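PDB 2Q1A: 2-dehydro-3-deoxy-D-arabinonate dehydratase from Sulfolobus solfataricus, which catalyses the magnesium-dependent dehydration of 2-dehydro-3-deoxy-D-arabinonate to 2,5-dioxopentanoate, a step in converting D-arabinonate to 2-oxoglutarate. Local coordinates for residues A130-S135 with K182-C187. Residues are numbered along the deposited sequence; the frame is centred on the assembly and turned at random.
Sequences AIAVRS and KIYAGC. With 2KT (2-ketobutyric acid), chain C.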
ATOM      1  N   ALA A 130     -27.783  -8.490  10.506  1.00 30.97           N
ATOM      2  CA  ALA A 130     -28.813  -7.763  11.237  1.00 31.12           C
ATOM      3  C   ALA A 130     -28.950  -6.304  10.812  1.00 31.29           C
ATOM      4  O   ALA A 130     -27.972  -5.544  10.869  1.00 31.54           O
ATOM      5  CB  ALA A 130     -28.545  -7.848  12.739  1.00 30.98           C
ATOM      6  N   ILE A 131     -30.159  -5.919  10.393  1.00 31.23           N
ATOM      7  CA  ILE A 131     -30.558  -4.505  10.339  1.00 31.25           C
ATOM      8  C   ILE A 131     -30.919  -4.045  11.748  1.00 31.80           C
ATOM      9  O   ILE A 131     -31.049  -4.873  12.657  1.00 31.94           O
ATOM     10  CB  ILE A 131     -31.753  -4.231   9.396  1.00 31.19           C
ATOM     11  CG1 ILE A 131     -32.981  -5.074   9.788  1.00 31.46           C
ATOM     12  CG2 ILE A 131     -31.343  -4.432   7.938  1.00 30.61           C
ATOM     13  CD1 ILE A 131     -34.260  -4.673   9.063  1.00 31.16           C
ATOM     14  N   ALA A 132     -31.088  -2.739  11.937  1.00 32.00           N
ATOM     15  CA  ALA A 132     -31.239  -2.209  13.284  1.00 32.50           C
ATOM     16  C   ALA A 132     -32.356  -1.193  13.432  1.00 33.08           C
ATOM     17  O   ALA A 132     -32.717  -0.491  12.487  1.00 33.03           O
ATOM     18  CB  ALA A 132     -29.920  -1.645  13.797  1.00 32.51           C
ATOM     19  N   VAL A 133     -32.907  -1.161  14.642  1.00 33.74           N
ATOM     20  CA  VAL A 133     -33.963  -0.248  15.040  1.00 34.12           C
ATOM     21  C   VAL A 133     -33.312   0.657  16.067  1.00 34.74           C
ATOM     22  O   VAL A 133     -32.720   0.162  17.033  1.00 34.89           O
ATOM     23  CB  VAL A 133     -35.159  -1.020  15.687  1.00 34.04           C
ATOM     24  CG1 VAL A 133     -36.178  -0.068  16.295  1.00 33.51           C
ATOM     25  CG2 VAL A 133     -35.825  -1.926  14.669  1.00 33.53           C
ATOM     26  N   ARG A 134     -33.403   1.970  15.852  1.00 35.52           N
ATOM     27  CA  ARG A 134     -32.815   2.953  16.767  1.00 36.22           C
ATOM     28  C   ARG A 134     -33.311   2.761  18.204  1.00 36.65           C
ATOM     29  O   ARG A 134     -34.464   2.388  18.427  1.00 36.50           O
ATOM     30  CB  ARG A 134     -33.129   4.377  16.299  1.00 36.19           C
ATOM     31  CG  ARG A 134     -32.265   4.894  15.147  1.00 36.30           C
ATOM     32  CD  ARG A 134     -32.617   6.357  14.830  1.00 36.52           C
ATOM     33  NE  ARG A 134     -32.321   7.219  15.970  1.00 36.99           N
ATOM     34  CZ  ARG A 134     -31.362   8.140  16.002  1.00 37.46           C
ATOM     35  NH1 ARG A 134     -30.607   8.370  14.927  1.00 36.79           N
ATOM     36  NH2 ARG A 134     -31.172   8.848  17.111  1.00 37.27           N
ATOM     37  N   SER A 135     -32.434   3.027  19.167  1.00 37.33           N
ATOM     38  CA  SER A 135     -32.764   2.891  20.583  1.00 38.15           C
ATOM     39  C   SER A 135     -33.947   3.774  21.004  1.00 38.51           C
ATOM     40  O   SER A 135     -34.735   3.399  21.883  1.00 38.82           O
ATOM     41  CB  SER A 135     -31.541   3.212  21.445  1.00 38.10           C
ATOM     42  OG  SER A 135     -31.383   4.613  21.593  1.00 39.03           O
ATOM     43  N   LYS A 182     -33.087   8.180   9.207  1.00 32.59           N
ATOM     44  CA  LYS A 182     -32.635   7.432   8.025  1.00 31.68           C
ATOM     45  C   LYS A 182     -31.189   6.918   8.063  1.00 31.40           C
ATOM     46  O   LYS A 182     -30.868   5.933   7.395  1.00 31.37           O
ATOM     47  CB  LYS A 182     -32.845   8.274   6.759  1.00 31.79           C
ATOM     48  CG  LYS A 182     -34.301   8.486   6.346  1.00 30.90           C
ATOM     49  CD  LYS A 182     -34.781   7.423   5.387  1.00 30.04           C
ATOM     50  CE  LYS A 182     -36.256   7.596   5.067  1.00 30.30           C
ATOM     51  NZ  LYS A 182     -36.757   6.575   4.087  1.00 30.28           N
ATOM     52  N   ILE A 183     -30.328   7.579   8.841  1.00 31.09           N
ATOM     53  CA  ILE A 183     -28.870   7.374   8.773  1.00 30.70           C
ATOM     54  C   ILE A 183     -28.308   6.976  10.127  1.00 30.41           C
ATOM     55  O   ILE A 183     -28.249   7.794  11.050  1.00 30.22           O
ATOM     56  CB  ILE A 183     -28.106   8.669   8.293  1.00 30.96           C
ATOM     57  CG1 ILE A 183     -28.753   9.286   7.047  1.00 30.74           C
ATOM     58  CG2 ILE A 183     -26.628   8.374   8.036  1.00 30.37           C
ATOM     59  CD1 ILE A 183     -28.344  10.741   6.791  1.00 30.83           C
ATOM     60  N   TYR A 184     -27.875   5.722  10.227  1.00 30.08           N
ATOM     61  CA  TYR A 184     -27.345   5.154  11.468  1.00 29.96           C
ATOM     62  C   TYR A 184     -26.815   3.743  11.204  1.00 29.80           C
ATOM     63  O   TYR A 184     -27.027   3.187  10.118  1.00 29.85           O
ATOM     64  CB  TYR A 184     -28.421   5.138  12.572  1.00 30.12           C
ATOM     65  CG  TYR A 184     -29.687   4.366  12.234  1.00 30.08           C
ATOM     66  CD1 TYR A 184     -29.838   3.035  12.633  1.00 30.55           C
ATOM     67  CD2 TYR A 184     -30.744   4.970  11.546  1.00 29.50           C
ATOM     68  CE1 TYR A 184     -31.002   2.312  12.342  1.00 30.07           C
ATOM     69  CE2 TYR A 184     -31.919   4.258  11.248  1.00 30.11           C
ATOM     70  CZ  TYR A 184     -32.034   2.922  11.650  1.00 30.37           C
ATOM     71  OH  TYR A 184     -33.175   2.192  11.367  1.00 30.39           O
ATOM     72  N   ALA A 185     -26.128   3.169  12.187  1.00 29.44           N
ATOM     73  CA  ALA A 185     -25.607   1.802  12.063  1.00 29.60           C
ATOM     74  C   ALA A 185     -26.722   0.787  11.795  1.00 29.53           C
ATOM     75  O   ALA A 185     -27.618   0.595  12.617  1.00 29.49           O
ATOM     76  CB  ALA A 185     -24.797   1.412  13.301  1.00 29.36           C
ATOM     77  N   GLY A 186     -26.671   0.163  10.623  1.00 29.55           N
ATOM     78  CA  GLY A 186     -27.650  -0.853  10.257  1.00 29.65           C
ATOM     79  C   GLY A 186     -28.951  -0.294   9.713  1.00 29.94           C
ATOM     80  O   GLY A 186     -29.978  -0.986   9.733  1.00 29.81           O
ATOM     81  N   CYS A 187     -28.904   0.946   9.207  1.00 29.74           N
ATOM     82  CA  CYS A 187     -30.081   1.624   8.657  1.00 29.66           C
ATOM     83  C   CYS A 187     -30.409   1.173   7.247  1.00 29.48           C
ATOM     84  O   CYS A 187     -31.376   1.653   6.651  1.00 29.34           O
ATOM     85  CB  CYS A 187     -29.872   3.142   8.646  1.00 30.02           C
ATOM     86  SG  CYS A 187     -28.607   3.734   7.475  1.00 31.40           S
TER
HETATM   87  C4  2KT C 295     -38.971   9.135   2.342  1.00 32.91           C
HETATM   88  C3  2KT C 295     -39.573   8.593   1.338  1.00 33.61           C
HETATM   89  C2  2KT C 295     -39.151   7.430   1.043  1.00 33.46           C
HETATM   90  O3  2KT C 295     -38.171   6.939   1.609  1.00 33.80           O
HETATM   91  C   2KT C 295     -39.773   6.711   0.099  1.00 33.19           C
HETATM   92  OXT 2KT C 295     -40.770   7.178  -0.498  1.00 33.38           O
HETATM   93  O   2KT C 295     -39.343   5.563  -0.175  1.00 33.19           O
HETATM   94  O   HOH W   1     -34.832   3.191  13.714  1.00 25.46           O
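The hydroxyl of Y184 is gripped from two directions: OH donates to A132 O at 2.9 Å, and a water donates to the same OH at 3.0 Å. That water also accepts the backbone N-H of R134, so the phenol is tied directly to A132 in strand 131-133 and, through the water, to R134 just after the strand. The Y184 hydroxyl approaches A132 O tilted 26° out of the carbonyl plane. With CG set between the backbone N and the carbonyl carbon (chi1 58°), the ring stands across the type II turn Y184-C187 and is sandwiched: R134 CG lies over the centre of one face, 3.7 Å from the Y184 ring centroid, and C187 CB covers the opposite face. It is thus the aliphatic part of R134 that makes the CH-pi contact; its guanidinium is nearly perpendicular to the ring (79° between the planes), and NE forms a salt bridge with D136. A phenylalanine in place of Y184 would probably leave A132 O and the water without their hydroxyl partner. A132 also donates through its N to G186 O at 3.0 Å, and A132 CB packs against A185 O at 3.4 Å. G186 sits at positive phi, where a CB would crowd the A132 methyl. Within the turn, C187 N bonds back to Y184 O. K182, which starts the segment, reaches the substrate site, its NZ donating to the keto oxygen O3 of bound 2-ketobutyrate at 2.9 Å and also bonding to D164, a magnesium ligand. The turn, between helix 178-182 and strand 188-196, packs against strand 131-133, whose backbone pairs in parallel with strand 280-288, while A185 makes backbone hydrogen bonds to a second subunit.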